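PDB 3UP9: putative uncharacterized protein from Actinomyces odontolyticus, which probably binds L-methionine as the lipid-attached substrate-binding component of an uptake system of the NlpA lipoprotein family. Local coordinates for residues Y42-Y45 / V46-T50; K183-S186 / G187-V191; A217-E220 / K221-S225. All blocks are in the same frame, centred on the assembly; numbering follows the deposited sequence. Where two conformers were deposited one is given.

Contact 1 of 3, residues Y42-Y45 / V46-T50; sequences YTDY and VQPNT. With MSE (selenomethionine), chain B.
Asp44 and Gln47 meet where the chain leaving strand 35-41 turns into helix 46-53: Asp44 is still extended, with psi 175°, whereas Gln47 already has helical backbone angles. The side chain of Asp44 folds back over the turn, and its OD1 accepts from Gln47 N at 3.3 Å with an N-H...O angle of 160°, a capping bond for the opening of the helix. The amide reaches the syn side of the carboxylate but lies somewhat out of its plane. The same OD1 lies 3.2 Å from Gln47 CB, and the other oxygen, OD2, lies 3.7 Å from Val46 CB.

Tyr42 packs against the first helical residues. Its first torsion (-84°) sets CG beside the backbone N, and Pro48 CA stands over the centre of one face of the ring. Tyr42 CB meets Pro48 CG at 3.7 Å, while Tyr42 CD1 touches Gln47 CB at 3.6 Å. The neighbouring pyrrolidine atom, Pro48 CD, lies 3.2 Å from the carbonyl oxygen Asp44 O.

Tyr45 heads instead for the ligand. The methyl CE of the bound selenomethionine stands over the centre of its ring, 3.3 Å from Tyr45 CD1, a CH-pi contact of the Met-aromatic kind. Tyr45 OH is 3.5 Å from the ligand CA, so the phenol follows the ligand from its methyl end to its alpha carbon. Phe177 meets the Tyr45 ring from another part of the chain.

The chemistry divides the turn's work: the Asp44 carboxylate would offset the helix-start dipole, and the Tyr45 face separately offers the selenoether methyl an apolar, polarisable seat, while Glu88, Arg120, Asn174 and Asn202 hydrogen-bond the ligand elsewhere.

Contact 2 of 3, residues K183-S186 / G187-V191; sequences KTIS and GDALV
A helix N-cap with a returning side chain defines this turn: Thr184 stands just before the single-turn helix 185-188, and Thr184 and Asp188 hold each other through both backbone and side chain. Thr184 OG1 accepts from Gly187 N at 3.0 Å; with chi1 at 73° the hydroxyl sits between its own backbone N and carbonyl carbon, which swings it over the first turn.

In the opposite sense, Asp188 OD2 accepts from Thr184 N at 3.1 Å and 164°, approached on the anti side of the carboxylate. This exchange resembles a capping box, but it is not the classical one: there the return bond would come from the position of Gly187, and here it comes from the residue after it. The backbone adds Asp188 N to Thr184 O at 3.0 Å and Ala189 N to Ile185 O at 3.3 Å.

Water reinforces the polar groups. One molecule bridges Thr184 OG1 and Asp188 OD2, donating to the latter at 2.7 Å; another may donate to Asp188 OD1 and takes a weak bond from Lys183 NZ, lying between two groups of opposite charge that do not touch.

The one apolar side-chain pair across the turn is Ile185 CD1 on Ala189 CB, at 3.6 Å. Ala189 and Asp188 also touch Phe93 of strand 91-93. A separate outside tie is the hydrogen bond from Ile185 N to Ser240 OG.

Contact 3 of 3, residues A217-E220 / K221-S225; sequences AKLE and KLLHS
This is an i to i+4 contact within the last turns of helix 213-223, which packs against the seven-stranded sheet and ends where the chain breaks into helix 226-235. Its backbone is regular up to the end: Lys221 N bonds Ala217 O, Leu222 N bonds Lys218 O at 3.0 Å, and Leu223 N meets Leu219 O at 2.8 Å, nearly in line with the carbonyl.

His224 then leaves helical angles, and the i to i+4 bonding weakens with it. His224 N makes a weak bond of 3.2 Å to Glu220 O and also bonds Lys221 O, an i to i+3 bond. In the conformer described, one of two deposited, the imidazole takes up the Glu220 carbonyl as well: ND1 donates to Glu220 O at 3.1 Å and 168°, with the oxygen only 5° out of the ring plane. The carboxylate of Glu220 curls toward this ring because its chain bends at chi2 (65°), though OE2 is hydrogen-bonded to Glu83 N.

On the sheet side, Leu219 CG faces Leu223 CD1 at 4.2 Å. Both leucines pack on Leu204 of strand 201-207, Leu219 also on strand 7-13, and Leu223 also on helix 15-28.

One residue on, Ser225 OG donates to Leu222 O at 2.6 Å, in the carbonyl plane and on a lone pair, and Ser225 N reaches that oxygen at 3.1 Å.

Two of the carbonyls ending the helix are thus each approached by a backbone amide and a side-chain donor. Since Ser225 OG also accepts from Val228 N, this one hydroxyl donates to a carbonyl at the end of the first helix and caps the start of the next.

How the contacts relate
Along the chain the three contacts come in series, contact 1 first and contact 3 last. Contacts 1 and 3 belong to the lobe built on the seven-stranded sheet: the first follows strand 35-41, the third lies on helix 213-223, which covers that sheet, their centres about 22 Å apart. Contact 2 belongs with the other lobe, since 187-191 runs into strand 191-192 at the edge of the five-stranded sheet; it lies across the chain's centre from contact 1, about 25 Å between centres, and about 30 Å from the centre of contact 3. The layout matches a type 2 periplasmic binding protein fold, in which only contact 1 reaches the ligand cleft.

Contact 1 of 3, residues Y42-Y45 / V46-T50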
# COMPACT_ATOMS: atom_id res chain seq x y z
N TYR A 42 5.80 3.01 -10.50
CA TYR A 42 6.52 3.86 -9.53
C TYR A 42 6.91 2.88 -8.44
O TYR A 42 6.15 1.92 -8.19
CB TYR A 42 5.62 4.96 -8.99
CG TYR A 42 5.52 6.21 -9.83
CD1 TYR A 42 6.40 7.27 -9.65
CD2 TYR A 42 4.53 6.34 -10.84
CE1 TYR A 42 6.32 8.41 -10.44
CE2 TYR A 42 4.44 7.49 -11.62
CZ TYR A 42 5.34 8.51 -11.43
OH TYR A 42 5.28 9.62 -12.22
N THR A 43 8.05 3.09 -7.78
CA THR A 43 8.49 2.15 -6.72
C THR A 43 8.48 2.74 -5.29
O THR A 43 8.73 2.02 -4.34
CB THR A 43 9.81 1.43 -7.04
OG1 THR A 43 10.72 2.36 -7.48
CG2 THR A 43 9.69 0.33 -8.19
N ASP A 44 8.18 4.03 -5.15
CA ASP A 44 8.03 4.67 -3.85
C ASP A 44 6.69 5.45 -3.76
O ASP A 44 5.96 5.55 -4.75
CB ASP A 44 9.23 5.58 -3.49
CG ASP A 44 9.00 7.02 -3.86
OD1 ASP A 44 8.18 7.22 -4.76
OD2 ASP A 44 9.60 7.96 -3.25
N TYR A 45 6.39 6.00 -2.58
CA TYR A 45 5.07 6.51 -2.28
C TYR A 45 4.93 8.00 -2.53
O TYR A 45 3.83 8.45 -2.82
CB TYR A 45 4.70 6.16 -0.83
CG TYR A 45 4.43 4.67 -0.52
CD1 TYR A 45 4.06 3.79 -1.52
CD2 TYR A 45 4.46 4.20 0.80
CE1 TYR A 45 3.79 2.47 -1.24
CE2 TYR A 45 4.15 2.88 1.11
CZ TYR A 45 3.82 2.02 0.08
OH TYR A 45 3.49 0.71 0.33
N VAL A 46 6.03 8.74 -2.42
CA VAL A 46 6.07 10.19 -2.57
C VAL A 46 5.78 10.63 -4.02
O VAL A 46 4.95 11.51 -4.29
CB VAL A 46 7.43 10.76 -2.05
CG1 VAL A 46 7.54 12.23 -2.37
CG2 VAL A 46 7.56 10.57 -0.54
N GLN A 47 6.39 9.93 -4.94
CA GLN A 47 6.48 10.33 -6.31
C GLN A 47 5.20 10.31 -7.13
O GLN A 47 4.98 11.23 -7.88
CB GLN A 47 7.52 9.42 -6.97
CG GLN A 47 8.66 10.13 -7.59
CD GLN A 47 9.85 10.21 -6.72
OE1 GLN A 47 10.08 11.24 -6.09
NE2 GLN A 47 10.70 9.17 -6.76
N PRO A 48 4.35 9.28 -7.01
CA PRO A 48 3.05 9.30 -7.74
C PRO A 48 2.08 10.44 -7.37
O PRO A 48 1.35 10.93 -8.22
CB PRO A 48 2.38 7.96 -7.33
CG PRO A 48 3.48 7.11 -6.84
CD PRO A 48 4.49 8.03 -6.23
N ASN A 49 2.09 10.85 -6.11
CA ASN A 49 1.22 11.92 -5.68
C ASN A 49 1.78 13.27 -6.21
O ASN A 49 1.01 14.08 -6.73
CB ASN A 49 0.98 11.90 -4.16
CG ASN A 49 -0.26 11.08 -3.74
OD1 ASN A 49 -1.02 10.60 -4.59
ND2 ASN A 49 -0.45 10.90 -2.39
N THR A 50 3.12 13.45 -6.17
CA THR A 50 3.76 14.61 -6.76
C THR A 50 3.45 14.69 -8.28
O THR A 50 3.07 15.71 -8.81
CB THR A 50 5.30 14.57 -6.47
OG1 THR A 50 5.51 14.74 -5.07
CG2 THR A 50 6.06 15.66 -7.22
N MSE B . -0.02 -0.72 -1.38
CA MSE B . 0.17 -0.20 -0.01
C MSE B . -0.75 -0.82 1.01
O MSE B . -1.92 -1.17 0.66
OXT MSE B . -0.30 -0.97 2.15
CB MSE B . -0.05 1.29 0.01
CG MSE B . 0.27 1.97 1.38
SE MSE B . -0.07 3.86 1.29
CE MSE B . 1.07 4.45 -0.25

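Contact 2 of 3, residues K183-S186 / G187-V191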
# COMPACT_ATOMS: atom_id res chain seq x y z
N LYS A 183 8.11 -11.96 -1.72
CA LYS A 183 7.52 -12.45 -0.48
C LYS A 183 5.98 -12.48 -0.56
O LYS A 183 5.37 -11.77 -1.34
CB LYS A 183 8.04 -11.58 0.66
CG LYS A 183 9.56 -11.65 0.72
CD LYS A 183 10.12 -11.05 1.99
CE LYS A 183 11.62 -11.20 2.02
NZ LYS A 183 12.02 -12.40 1.25
N THR A 184 5.36 -13.35 0.21
CA THR A 184 3.92 -13.41 0.27
C THR A 184 3.47 -13.46 1.75
O THR A 184 4.26 -13.75 2.62
CB THR A 184 3.42 -14.65 -0.50
OG1 THR A 184 3.73 -15.82 0.27
CG2 THR A 184 4.04 -14.77 -1.96
N ILE A 185 2.20 -13.20 2.03
CA ILE A 185 1.66 -13.30 3.38
C ILE A 185 1.66 -14.74 3.83
O ILE A 185 2.18 -15.08 4.88
CB ILE A 185 0.26 -12.65 3.47
CG1 ILE A 185 0.43 -11.13 3.53
CG2 ILE A 185 -0.56 -13.15 4.67
CD1 ILE A 185 1.07 -10.57 4.79
N SER A 186 1.09 -15.62 3.05
CA SER A 186 0.99 -16.98 3.46
C SER A 186 2.36 -17.58 3.75
O SER A 186 2.54 -18.34 4.72
CB SER A 186 0.30 -17.78 2.37
OG SER A 186 0.40 -19.14 2.65
N GLY A 187 3.32 -17.31 2.86
CA GLY A 187 4.60 -18.01 2.89
C GLY A 187 5.60 -17.35 3.84
O GLY A 187 6.41 -18.05 4.43
N ASP A 188 5.51 -16.04 4.01
CA ASP A 188 6.60 -15.30 4.67
C ASP A 188 6.28 -14.37 5.82
O ASP A 188 7.23 -13.97 6.47
CB ASP A 188 7.32 -14.46 3.63
CG ASP A 188 7.95 -15.32 2.56
OD1 ASP A 188 9.02 -15.90 2.88
OD2 ASP A 188 7.38 -15.40 1.44
N ALA A 189 5.02 -13.97 6.03
CA ALA A 189 4.67 -13.04 7.15
C ALA A 189 4.68 -13.77 8.48
O ALA A 189 4.15 -14.87 8.59
CB ALA A 189 3.33 -12.37 6.93
N LEU A 190 5.34 -13.17 9.48
CA LEU A 190 5.40 -13.74 10.85
C LEU A 190 4.13 -13.40 11.63
O LEU A 190 3.67 -14.19 12.45
CB LEU A 190 6.63 -13.24 11.61
CG LEU A 190 7.96 -13.95 11.41
CD1 LEU A 190 8.50 -13.68 10.00
CD2 LEU A 190 8.95 -13.44 12.45
N VAL A 191 3.61 -12.21 11.36
CA VAL A 191 2.43 -11.60 12.00
C VAL A 191 1.71 -10.97 10.80
O VAL A 191 2.37 -10.40 9.91
CB VAL A 191 2.83 -10.48 13.01
CG1 VAL A 191 1.63 -9.72 13.60
CG2 VAL A 191 3.71 -11.05 14.09
O HOH W 1 11.29 -14.06 4.15
O HOH W 2 6.50 -16.97 -0.51

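Contact 3 of 3, residues A217-E220 / K221-S225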
# COMPACT_ATOMS: atom_id res chain seq x y z
N ALA A 217 -13.93 8.04 -14.43
CA ALA A 217 -15.14 7.33 -13.91
C ALA A 217 -15.32 5.98 -14.62
O ALA A 217 -15.76 5.02 -14.00
CB ALA A 217 -16.40 8.17 -14.03
N LYS A 218 -14.94 5.89 -15.90
CA LYS A 218 -14.95 4.55 -16.57
C LYS A 218 -13.89 3.58 -15.97
O LYS A 218 -14.22 2.45 -15.69
CB LYS A 218 -14.85 4.66 -18.11
CG LYS A 218 -16.12 5.19 -18.81
CD LYS A 218 -15.88 5.61 -20.28
CE LYS A 218 -17.17 6.13 -20.91
NZ LYS A 218 -17.23 5.92 -22.38
N LEU A 219 -12.66 4.05 -15.72
CA LEU A 219 -11.62 3.25 -15.09
C LEU A 219 -12.04 2.84 -13.68
O LEU A 219 -11.91 1.65 -13.27
CB LEU A 219 -10.27 4.03 -15.10
CG LEU A 219 -9.08 3.39 -14.38
CD1 LEU A 219 -8.85 2.01 -14.96
CD2 LEU A 219 -7.84 4.29 -14.47
N GLU A 220 -12.57 3.79 -12.92
CA GLU A 220 -13.14 3.44 -11.60
C GLU A 220 -14.16 2.26 -11.70
O GLU A 220 -14.08 1.29 -10.94
CB GLU A 220 -13.76 4.68 -10.94
CG GLU A 220 -14.57 4.43 -9.65
CD GLU A 220 -13.70 3.92 -8.49
OE1 GLU A 220 -12.45 4.01 -8.55
OE2 GLU A 220 -14.29 3.46 -7.50
N LYS A 221 -15.12 2.35 -12.63
CA LYS A 221 -16.11 1.29 -12.80
C LYS A 221 -15.41 -0.05 -13.18
O LYS A 221 -15.70 -1.08 -12.55
CB LYS A 221 -17.18 1.75 -13.79
CG LYS A 221 -18.15 0.67 -14.22
CD LYS A 221 -19.57 1.17 -14.41
CE LYS A 221 -20.53 -0.04 -14.53
NZ LYS A 221 -21.77 0.05 -13.68
N LEU A 222 -14.41 -0.02 -14.07
CA LEU A 222 -13.67 -1.24 -14.45
C LEU A 222 -12.88 -1.88 -13.26
O LEU A 222 -12.90 -3.12 -13.05
CB LEU A 222 -12.76 -0.99 -15.68
CG LEU A 222 -13.42 -0.53 -16.99
CD1 LEU A 222 -12.34 -0.30 -18.03
CD2 LEU A 222 -14.51 -1.48 -17.50
N LEU A 223 -12.23 -1.04 -12.45
CA LEU A 223 -11.51 -1.47 -11.24
C LEU A 223 -12.39 -2.12 -10.16
O LEU A 223 -11.88 -2.83 -9.32
CB LEU A 223 -10.74 -0.30 -10.62
CG LEU A 223 -9.34 0.03 -11.12
CD1 LEU A 223 -8.98 1.44 -10.66
CD2 LEU A 223 -8.33 -0.99 -10.64
N HIS A 224 -13.69 -1.82 -10.17
CA HIS A 224 -14.66 -2.42 -9.23
C HIS A 224 -15.60 -3.33 -9.90
O HIS A 224 -16.68 -3.55 -9.44
CB HIS A 224 -15.46 -1.38 -8.50
CG HIS A 224 -14.65 -0.61 -7.58
ND1 HIS A 224 -13.87 0.37 -7.99
CD2 HIS A 224 -14.46 -0.74 -6.22
CE1 HIS A 224 -13.20 0.87 -6.96
NE2 HIS A 224 -13.58 0.20 -5.86
N SER A 225 -15.17 -3.92 -11.02
CA SER A 225 -15.95 -4.91 -11.73
C SER A 225 -15.75 -6.32 -11.17
O SER A 225 -14.80 -6.57 -10.45
CB SER A 225 -15.58 -4.92 -13.22
OG SER A 225 -14.24 -5.34 -13.43